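Local coordinates for protein WZI (Escherichia coli, PDB 2YNK) that acts as an outer-membrane beta-barrel lectin that binds carbohydrate and underpins assembly of the group 1 capsule, at residues 18-23 and 284-289; 269-274 and 296-301; 291-296 and 306-311. All coordinates share one frame; numbering follows the deposited sequence.

Interaction 1: 18-23 and 284-289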
loop_
_atom_site.group_PDB
_atom_site.type_symbol
_atom_site.label_atom_id
_atom_site.label_comp_id
_atom_site.label_asym_id
_atom_site.label_seq_id
_atom_site.Cartn_x
_atom_site.Cartn_y
_atom_site.Cartn_z
ATOM N N SER A 18 -2.793 16.045 6.418
ATOM C CA SER A 18 -2.001 15.680 7.595
ATOM C C SER A 18 -0.691 16.449 7.653
ATOM O O SER A 18 -0.307 16.945 8.706
ATOM C CB SER A 18 -1.733 14.168 7.618
ATOM O OG SER A 18 -0.652 13.833 8.477
ATOM N N ASP A 19 -0.014 16.553 6.518
ATOM C CA ASP A 19 1.299 17.189 6.472
ATOM C C ASP A 19 1.210 18.706 6.570
ATOM O O ASP A 19 2.185 19.361 6.898
ATOM C CB ASP A 19 2.039 16.787 5.194
ATOM C CG ASP A 19 2.538 15.352 5.232
ATOM O OD1 ASP A 19 2.038 14.547 6.049
ATOM O OD2 ASP A 19 3.446 15.030 4.440
ATOM N N ARG A 20 0.037 19.253 6.274
ATOM C CA ARG A 20 -0.232 20.669 6.454
ATOM C C ARG A 20 -0.772 20.965 7.843
ATOM O O ARG A 20 -1.116 22.099 8.126
ATOM C CB ARG A 20 -1.255 21.152 5.426
ATOM C CG ARG A 20 -0.756 21.134 3.992
ATOM C CD ARG A 20 -1.823 21.639 3.036
ATOM N NE ARG A 20 -2.124 23.052 3.262
ATOM C CZ ARG A 20 -1.384 24.070 2.831
ATOM N NH1 ARG A 20 -0.275 23.856 2.136
ATOM N NH2 ARG A 20 -1.756 25.319 3.104
ATOM N N GLY A 21 -0.878 19.952 8.701
ATOM C CA GLY A 21 -1.348 20.148 10.069
ATOM C C GLY A 21 -2.844 20.372 10.250
ATOM O O GLY A 21 -3.294 20.619 11.364
ATOM N N VAL A 22 -3.623 20.279 9.179
ATOM C CA VAL A 22 -5.072 20.435 9.269
ATOM C C VAL A 22 -5.746 19.266 9.982
ATOM O O VAL A 22 -6.820 19.435 10.547
ATOM C CB VAL A 22 -5.702 20.551 7.879
ATOM C CG1 VAL A 22 -7.213 20.687 7.989
ATOM C CG2 VAL A 22 -5.086 21.714 7.117
ATOM N N ILE A 23 -5.145 18.074 9.893
ATOM C CA ILE A 23 -5.546 16.910 10.701
ATOM C C ILE A 23 -4.311 16.145 11.190
ATOM O O ILE A 23 -3.193 16.401 10.735
ATOM C CB ILE A 23 -6.501 15.950 9.954
ATOM C CG1 ILE A 23 -5.906 15.480 8.628
ATOM C CG2 ILE A 23 -7.843 16.614 9.703
ATOM C CD1 ILE A 23 -6.876 14.678 7.776
ATOM N N GLY A 284 6.619 25.423 9.726
ATOM C CA GLY A 284 5.449 25.824 8.946
ATOM C C GLY A 284 5.531 25.447 7.473
ATOM O O GLY A 284 4.762 25.958 6.659
ATOM N N TRP A 285 6.459 24.555 7.129
ATOM C CA TRP A 285 6.543 24.011 5.780
ATOM C C TRP A 285 5.697 22.773 5.702
ATOM O O TRP A 285 5.799 21.902 6.567
ATOM C CB TRP A 285 7.983 23.671 5.411
ATOM C CG TRP A 285 8.889 24.869 5.273
ATOM C CD1 TRP A 285 8.528 26.216 5.203
ATOM C CD2 TRP A 285 10.350 24.862 5.142
ATOM N NE1 TRP A 285 9.635 27.014 5.064
ATOM C CE2 TRP A 285 10.760 26.269 5.019
ATOM C CE3 TRP A 285 11.325 23.875 5.123
ATOM C CZ2 TRP A 285 12.087 26.638 4.883
ATOM C CZ3 TRP A 285 12.663 24.262 4.991
ATOM C CH2 TRP A 285 13.032 25.611 4.873
ATOM N N PRO A 286 4.850 22.665 4.664
ATOM C CA PRO A 286 4.017 21.489 4.501
ATOM C C PRO A 286 4.806 20.422 3.745
ATOM O O PRO A 286 4.458 20.028 2.626
ATOM C CB PRO A 286 2.854 22.027 3.687
ATOM C CG PRO A 286 3.486 23.045 2.797
ATOM C CD PRO A 286 4.676 23.595 3.535
ATOM N N VAL A 287 5.882 19.987 4.391
ATOM C CA VAL A 287 6.868 19.104 3.817
ATOM C C VAL A 287 7.174 18.061 4.876
ATOM O O VAL A 287 7.163 18.369 6.069
ATOM C CB VAL A 287 8.157 19.876 3.469
ATOM C CG1 VAL A 287 9.264 18.924 3.031
ATOM C CG2 VAL A 287 7.882 20.911 2.392
ATOM N N SER A 288 7.418 16.828 4.449
ATOM C CA SER A 288 7.836 15.783 5.367
ATOM C C SER A 288 8.916 14.961 4.723
ATOM O O SER A 288 9.077 14.977 3.508
ATOM C CB SER A 288 6.672 14.868 5.725
ATOM O OG SER A 288 5.544 15.604 6.146
ATOM N N PHE A 289 9.663 14.243 5.542
ATOM C CA PHE A 289 10.545 13.228 5.016
ATOM C C PHE A 289 10.365 11.939 5.803
ATOM O O PHE A 289 10.012 11.963 6.989
ATOM C CB PHE A 289 12.003 13.704 4.948
ATOM C CG PHE A 289 12.643 13.980 6.281
ATOM C CD1 PHE A 289 12.506 15.221 6.894
ATOM C CD2 PHE A 289 13.438 13.019 6.896
ATOM C CE1 PHE A 289 13.122 15.488 8.116
ATOM C CE2 PHE A 289 14.063 13.278 8.114
ATOM C CZ PHE A 289 13.904 14.513 8.728
HETATM O O HOH W 1 4.648 18.444 7.479
#

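Interaction 2: 269-274 and 296-301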
loop_
_atom_site.group_PDB
_atom_site.type_symbol
_atom_site.label_atom_id
_atom_site.label_comp_id
_atom_site.label_asym_id
_atom_site.label_seq_id
_atom_site.Cartn_x
_atom_site.Cartn_y
_atom_site.Cartn_z
ATOM N N GLN A 269 12.026 -14.966 8.242
ATOM C CA GLN A 269 11.633 -13.714 8.873
ATOM C C GLN A 269 12.023 -12.498 8.037
ATOM O O GLN A 269 13.021 -12.518 7.298
ATOM C CB GLN A 269 12.272 -13.594 10.269
ATOM C CG GLN A 269 11.554 -14.352 11.387
ATOM C CD GLN A 269 11.667 -15.863 11.258
ATOM O OE1 GLN A 269 10.659 -16.571 11.082
ATOM N NE2 GLN A 269 12.899 -16.372 11.336
ATOM N N LEU A 270 11.205 -11.452 8.159
ATOM C CA LEU A 270 11.565 -10.097 7.747
ATOM C C LEU A 270 11.138 -9.132 8.854
ATOM O O LEU A 270 10.096 -9.313 9.473
ATOM C CB LEU A 270 10.907 -9.717 6.418
ATOM C CG LEU A 270 11.605 -10.250 5.163
ATOM C CD1 LEU A 270 11.084 -11.632 4.811
ATOM C CD2 LEU A 270 11.426 -9.300 3.995
ATOM N N ALA A 271 11.948 -8.112 9.109
ATOM C CA ALA A 271 11.692 -7.210 10.235
ATOM C C ALA A 271 12.454 -5.898 10.082
ATOM O O ALA A 271 13.590 -5.881 9.618
ATOM C CB ALA A 271 12.048 -7.890 11.549
ATOM N N GLY A 272 11.810 -4.801 10.462
ATOM C CA GLY A 272 12.445 -3.500 10.389
ATOM C C GLY A 272 11.620 -2.350 10.929
ATOM O O GLY A 272 10.554 -2.547 11.504
ATOM N N PHE A 273 12.131 -1.138 10.720
ATOM C CA PHE A 273 11.525 0.077 11.252
ATOM C C PHE A 273 11.256 1.075 10.142
ATOM O O PHE A 273 11.882 1.031 9.078
ATOM C CB PHE A 273 12.441 0.731 12.288
ATOM C CG PHE A 273 12.943 -0.213 13.338
ATOM C CD1 PHE A 273 12.084 -0.725 14.295
ATOM C CD2 PHE A 273 14.275 -0.586 13.375
ATOM C CE1 PHE A 273 12.540 -1.593 15.276
ATOM C CE2 PHE A 273 14.742 -1.461 14.343
ATOM C CZ PHE A 273 13.872 -1.966 15.297
ATOM N N ASP A 274 10.318 1.976 10.409
ATOM C CA ASP A 274 10.045 3.103 9.524
ATOM C C ASP A 274 9.807 4.362 10.345
ATOM O O ASP A 274 9.541 4.286 11.544
ATOM C CB ASP A 274 8.852 2.821 8.597
ATOM C CG ASP A 274 7.833 1.855 9.201
ATOM O OD1 ASP A 274 8.125 0.632 9.311
ATOM O OD2 ASP A 274 6.725 2.313 9.547
ATOM N N GLU A 296 16.612 -8.832 6.416
ATOM C CA GLU A 296 16.282 -10.238 6.212
ATOM C C GLU A 296 16.652 -11.130 7.399
ATOM O O GLU A 296 16.016 -12.162 7.614
ATOM C CB GLU A 296 16.927 -10.750 4.928
ATOM C CG GLU A 296 16.121 -10.419 3.679
ATOM C CD GLU A 296 14.919 -11.327 3.468
ATOM O OE1 GLU A 296 14.583 -12.137 4.365
ATOM O OE2 GLU A 296 14.305 -11.221 2.388
ATOM N N ASP A 297 17.667 -10.726 8.160
ATOM C CA ASP A 297 18.062 -11.402 9.402
ATOM C C ASP A 297 17.851 -10.455 10.590
ATOM O O ASP A 297 17.818 -9.233 10.410
ATOM C CB ASP A 297 19.540 -11.812 9.339
ATOM C CG ASP A 297 19.902 -12.530 8.045
ATOM O OD1 ASP A 297 19.100 -13.355 7.572
ATOM O OD2 ASP A 297 20.999 -12.275 7.506
ATOM N N GLU A 298 17.713 -11.007 11.799
ATOM C CA GLU A 298 17.478 -10.171 12.986
ATOM C C GLU A 298 18.521 -10.361 14.098
ATOM O O GLU A 298 18.619 -11.427 14.704
ATOM C CB GLU A 298 16.063 -10.375 13.539
ATOM C CG GLU A 298 15.716 -9.384 14.647
ATOM C CD GLU A 298 14.254 -8.962 14.673
ATOM O OE1 GLU A 298 13.364 -9.816 14.452
ATOM O OE2 GLU A 298 14.001 -7.759 14.923
ATOM N N SER A 299 19.286 -9.296 14.346
ATOM C CA SER A 299 20.231 -9.218 15.462
ATOM C C SER A 299 19.507 -8.807 16.748
ATOM O O SER A 299 19.676 -7.683 17.236
ATOM C CB SER A 299 21.345 -8.210 15.140
ATOM O OG SER A 299 22.166 -7.956 16.271
ATOM N N GLY A 300 18.699 -9.719 17.284
ATOM C CA GLY A 300 17.952 -9.481 18.518
ATOM C C GLY A 300 16.986 -8.317 18.413
ATOM O O GLY A 300 15.801 -8.503 18.129
ATOM N N PHE A 301 17.508 -7.113 18.637
ATOM C CA PHE A 301 16.698 -5.887 18.608
ATOM C C PHE A 301 16.791 -5.136 17.271
ATOM O O PHE A 301 15.839 -4.457 16.876
ATOM C CB PHE A 301 16.997 -4.955 19.814
ATOM C CG PHE A 301 18.469 -4.772 20.140
ATOM C CD1 PHE A 301 19.136 -5.674 20.975
ATOM C CD2 PHE A 301 19.174 -3.671 19.662
ATOM C CE1 PHE A 301 20.481 -5.497 21.291
ATOM C CE2 PHE A 301 20.517 -3.489 19.978
ATOM C CZ PHE A 301 21.172 -4.403 20.792
#

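Interaction 3: 291-296 and 306-311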
loop_
_atom_site.group_PDB
_atom_site.type_symbol
_atom_site.label_atom_id
_atom_site.label_comp_id
_atom_site.label_asym_id
_atom_site.label_seq_id
_atom_site.Cartn_x
_atom_site.Cartn_y
_atom_site.Cartn_z
ATOM N N GLY A 291 11.426 7.382 5.972
ATOM C CA GLY A 291 12.377 6.301 5.707
ATOM C C GLY A 291 11.914 4.957 6.248
ATOM O O GLY A 291 11.109 4.892 7.178
ATOM N N GLN A 292 12.423 3.884 5.656
ATOM C CA GLN A 292 12.075 2.533 6.078
ATOM C C GLN A 292 13.273 1.619 5.888
ATOM O O GLN A 292 13.947 1.678 4.854
ATOM C CB GLN A 292 10.879 2.016 5.268
ATOM C CG GLN A 292 10.428 0.605 5.628
ATOM C CD GLN A 292 9.153 0.195 4.914
ATOM O OE1 GLN A 292 9.084 0.216 3.683
ATOM N NE2 GLN A 292 8.133 -0.180 5.686
HETATM N N MSE A 293 13.538 0.782 6.886
HETATM C CA MSE A 293 14.675 -0.131 6.835
HETATM C C MSE A 293 14.238 -1.497 7.269
HETATM O O MSE A 293 14.102 -1.752 8.457
HETATM C CB MSE A 293 15.791 0.386 7.739
HETATM C CG MSE A 293 17.056 -0.468 7.629
HETATM SE SE MSE A 293 18.284 -0.046 9.113
HETATM C CE MSE A 293 19.942 -0.843 8.407
ATOM N N ILE A 294 14.023 -2.389 6.305
ATOM C CA ILE A 294 13.667 -3.772 6.604
ATOM C C ILE A 294 14.851 -4.676 6.333
ATOM O O ILE A 294 15.529 -4.515 5.322
ATOM C CB ILE A 294 12.502 -4.257 5.747
ATOM C CG1 ILE A 294 11.281 -3.376 5.979
ATOM C CG2 ILE A 294 12.181 -5.700 6.090
ATOM C CD1 ILE A 294 10.692 -3.504 7.365
ATOM N N GLY A 295 15.088 -5.622 7.239
ATOM C CA GLY A 295 16.212 -6.553 7.130
ATOM C C GLY A 295 15.758 -7.994 6.997
ATOM O O GLY A 295 14.657 -8.343 7.419
ATOM N N GLU A 296 16.612 -8.832 6.416
ATOM C CA GLU A 296 16.282 -10.238 6.212
ATOM C C GLU A 296 16.652 -11.130 7.399
ATOM O O GLU A 296 16.016 -12.162 7.614
ATOM C CB GLU A 296 16.927 -10.750 4.928
ATOM C CG GLU A 296 16.121 -10.419 3.679
ATOM C CD GLU A 296 14.919 -11.327 3.468
ATOM O OE1 GLU A 296 14.583 -12.137 4.365
ATOM O OE2 GLU A 296 14.305 -11.221 2.388
ATOM N N ASN A 306 20.081 -5.615 5.279
ATOM C CA ASN A 306 19.036 -4.595 5.229
ATOM C C ASN A 306 18.753 -3.987 3.864
ATOM O O ASN A 306 19.662 -3.614 3.134
ATOM C CB ASN A 306 19.371 -3.462 6.203
ATOM C CG ASN A 306 19.194 -3.871 7.644
ATOM O OD1 ASN A 306 18.081 -4.149 8.085
ATOM N ND2 ASN A 306 20.287 -3.905 8.389
HETATM N N MSE A 307 17.465 -3.882 3.553
HETATM C CA MSE A 307 16.980 -3.123 2.402
HETATM C C MSE A 307 16.588 -1.762 2.891
HETATM O O MSE A 307 16.127 -1.615 4.020
HETATM C CB MSE A 307 15.780 -3.832 1.787
HETATM C CG MSE A 307 16.222 -5.200 1.278
HETATM SE SE MSE A 307 14.659 -6.211 0.677
HETATM C CE MSE A 307 13.919 -6.678 2.444
ATOM N N PHE A 308 16.762 -0.759 2.038
ATOM C CA PHE A 308 16.554 0.624 2.426
ATOM C C PHE A 308 15.543 1.350 1.553
ATOM O O PHE A 308 15.346 1.021 0.372
ATOM C CB PHE A 308 17.876 1.371 2.384
ATOM C CG PHE A 308 18.848 0.916 3.420
ATOM C CD1 PHE A 308 19.716 -0.141 3.159
ATOM C CD2 PHE A 308 18.895 1.534 4.664
ATOM C CE1 PHE A 308 20.621 -0.565 4.115
ATOM C CE2 PHE A 308 19.797 1.114 5.625
ATOM C CZ PHE A 308 20.661 0.062 5.350
ATOM N N LEU A 309 14.914 2.349 2.164
ATOM C CA LEU A 309 13.948 3.196 1.492
ATOM C C LEU A 309 13.893 4.546 2.195
ATOM O O LEU A 309 13.874 4.609 3.422
ATOM C CB LEU A 309 12.584 2.529 1.511
ATOM C CG LEU A 309 11.372 3.343 1.055
ATOM C CD1 LEU A 309 10.307 2.377 0.544
ATOM C CD2 LEU A 309 10.831 4.256 2.164
ATOM N N GLY A 310 13.881 5.614 1.406
ATOM C CA GLY A 310 13.795 6.966 1.923
ATOM C C GLY A 310 13.081 7.857 0.934
ATOM O O GLY A 310 13.049 7.570 -0.264
ATOM N N GLY A 311 12.494 8.938 1.440
ATOM C CA GLY A 311 11.815 9.910 0.590
ATOM C C GLY A 311 11.476 11.235 1.259
ATOM O O GLY A 311 11.592 11.404 2.480
#

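Interaction 1: 18-23 and 284-289
The polar part centres on D19 and S288. The hydroxyl S288 OG donates a hydrogen bond of 2.8 Å to D19 OD2, approaching from above the carboxylate plane, nearly perpendicular to it. In D19 the carboxylate carbon stands anti to the carbonyl carbon (chi1 -73°), which carries OD2 across to the serine. Its other oxygen, OD1, forms a salt bridge with K276. Serine is small enough for a strand start beside a helix end and still offers a donor. E313 lies near OD2, and this like charge would tend to raise the proton affinity of the pair, whereas K276 should offset it.

A water adds a further polar link, this one between backbones. It donates to D19 O at 2.7 Å and to V287 O at 2.9 Å, joining two carbonyls that could not bond each other directly.

These links join the C-terminal end of helix 8-19 to the start of barrel strand 287-295. The helix closes in a Schellman motif, where G21 has positive phi and its N bonds back to S18 O at 3.1 Å, a conformation glycine adopts easily.

The packing part is R20 against P286. The aliphatic stem of the arginine runs alongside the ring, with R20 CG 3.7 Å from P286 CB. The chain bends at chi3 (66°), and NH1 lies 3.9 Å from P286 CG. P286 is the centre of an inverse gamma turn, for which a proline's fixed phi is suitable. R20 NE pairs with E51 in a salt bridge and NH1 bonds the H315 carbonyl, which holds the guanidinium beside the proline.

Interaction 2: 269-274 and 296-301
At a classic beta bulge, where E296 and D297 both face S304, the chain leaves barrel strand 287-295 and turns a corner into a small two-stranded hairpin, bringing E296 beside L270 and E298 beside A271 of strand 268-278. The touching parts run 61° apart, so the contact is made by side chains and carbonyls at a few points and lacks the ladder of a paired sheet.

The E296 side chain runs alongside that of L270. It bends at chi2 (-78°), laying its carboxylate along the leucine branches: OE1 is 3.6 Å from L270 CD1, and OE2 is 3.8 Å from L270 CD2. The leucine gives the acid an apolar flank, while OE2 takes its hydrogen bond from the backbone N of Y343.

A271 points its methyl at the end of E298, with CB 3.7 Å from OE1 and 3.9 Å from OE2. So small a side chain lets the carboxylate lie over the strand. A chi1 of -172° sends the E298 chain toward A271, and a bend at chi2 turns the carboxylate over the methyl; OE1 forms a salt bridge with R232.

Further along, F273 meets the hairpin with its ring edge. Its CZ is 3.5 Å from F301 O, which lies in the plane of the ring, where aromatic C-H groups carry a slight positive charge that suits a carbonyl oxygen. The F273 side chain, on the surface, comes within about 6 Å of a bound hexane.

Strand 268-278 runs between strands 226-236 and 287-295 in the barrel wall, and hairpin strand 302-304 also reaches F273 through P303.

Interaction 3: 291-296 and 306-311
Two neighbouring strands of the barrel wall are joined here by an antiparallel ladder, in which Q292 pairs with L309 and I294 with M307. The strands run 163° apart, and their axes approach to 4.5 Å. In each hydrogen-bonded pair one bond is good and the other weak: Q292 N to L309 O is 2.8 Å and M307 N to I294 O is 2.7 Å, while the return bonds from L309 N and I294 N have poor angles. The non-hydrogen-bonded pairs alternate with these and bring the chains closest where glycines sit. G291 and G310 have CA atoms 4.1 Å apart, and G295 CA lies 3.2 Å from N306 OD1, so the asparagine amide sits close against the glycine.

The buried face carries Q292, I294, M307 and L309. L309 CD2 packs at 3.8 Å on Q292 CB, the leucine lying across the base of the glutamine. Q292 extends beyond, CG anti to its N (chi1 180°), so that its amide spans from the L160 N to the W152 carbonyl, one partner for each end. The bend of M307 at chi3 (-75°) brings its CE to 4.2 Å from I294 CG2.

The other face carries M293 and F308, whose side chains lean along the sheet together. The extended M293 places its SE 5.0 Å from the centroid of the F308 ring, obliquely, a Met-aromatic contact made here by selenium in place of the likewise polarisable sulfur. N306 lies across the same side chain, its ND2 hydrogen-bonded to the P303 carbonyl.

Strand 287-295 is flanked on its far side by strand 268-278, through backbone bonds such as M293 with F273, and strand 306-317 by strand 322-331, against which L309 packs at E328 and H330.

Strand 287-295 ties the three contacts together. Interaction 3 is the buried one, a backbone ladder binding that strand to 306-317 with mostly apolar side chains on both faces. Interactions 1 and 2 lie nearer the two ends of the strand and are only partly buried. At its start, interaction 1 fastens helix 8-19 to the barrel through a carboxylate, a hydroxyl and a water; past its end, interaction 2 rests a hairpin on strand 268-278 with carboxylates against aliphatic groups. Interactions 2 and 3 share E296 and meet through backbone bonds between 268-278 and 287-295, whereas interaction 1 touches interaction 3 by simple packing of F289 on G311.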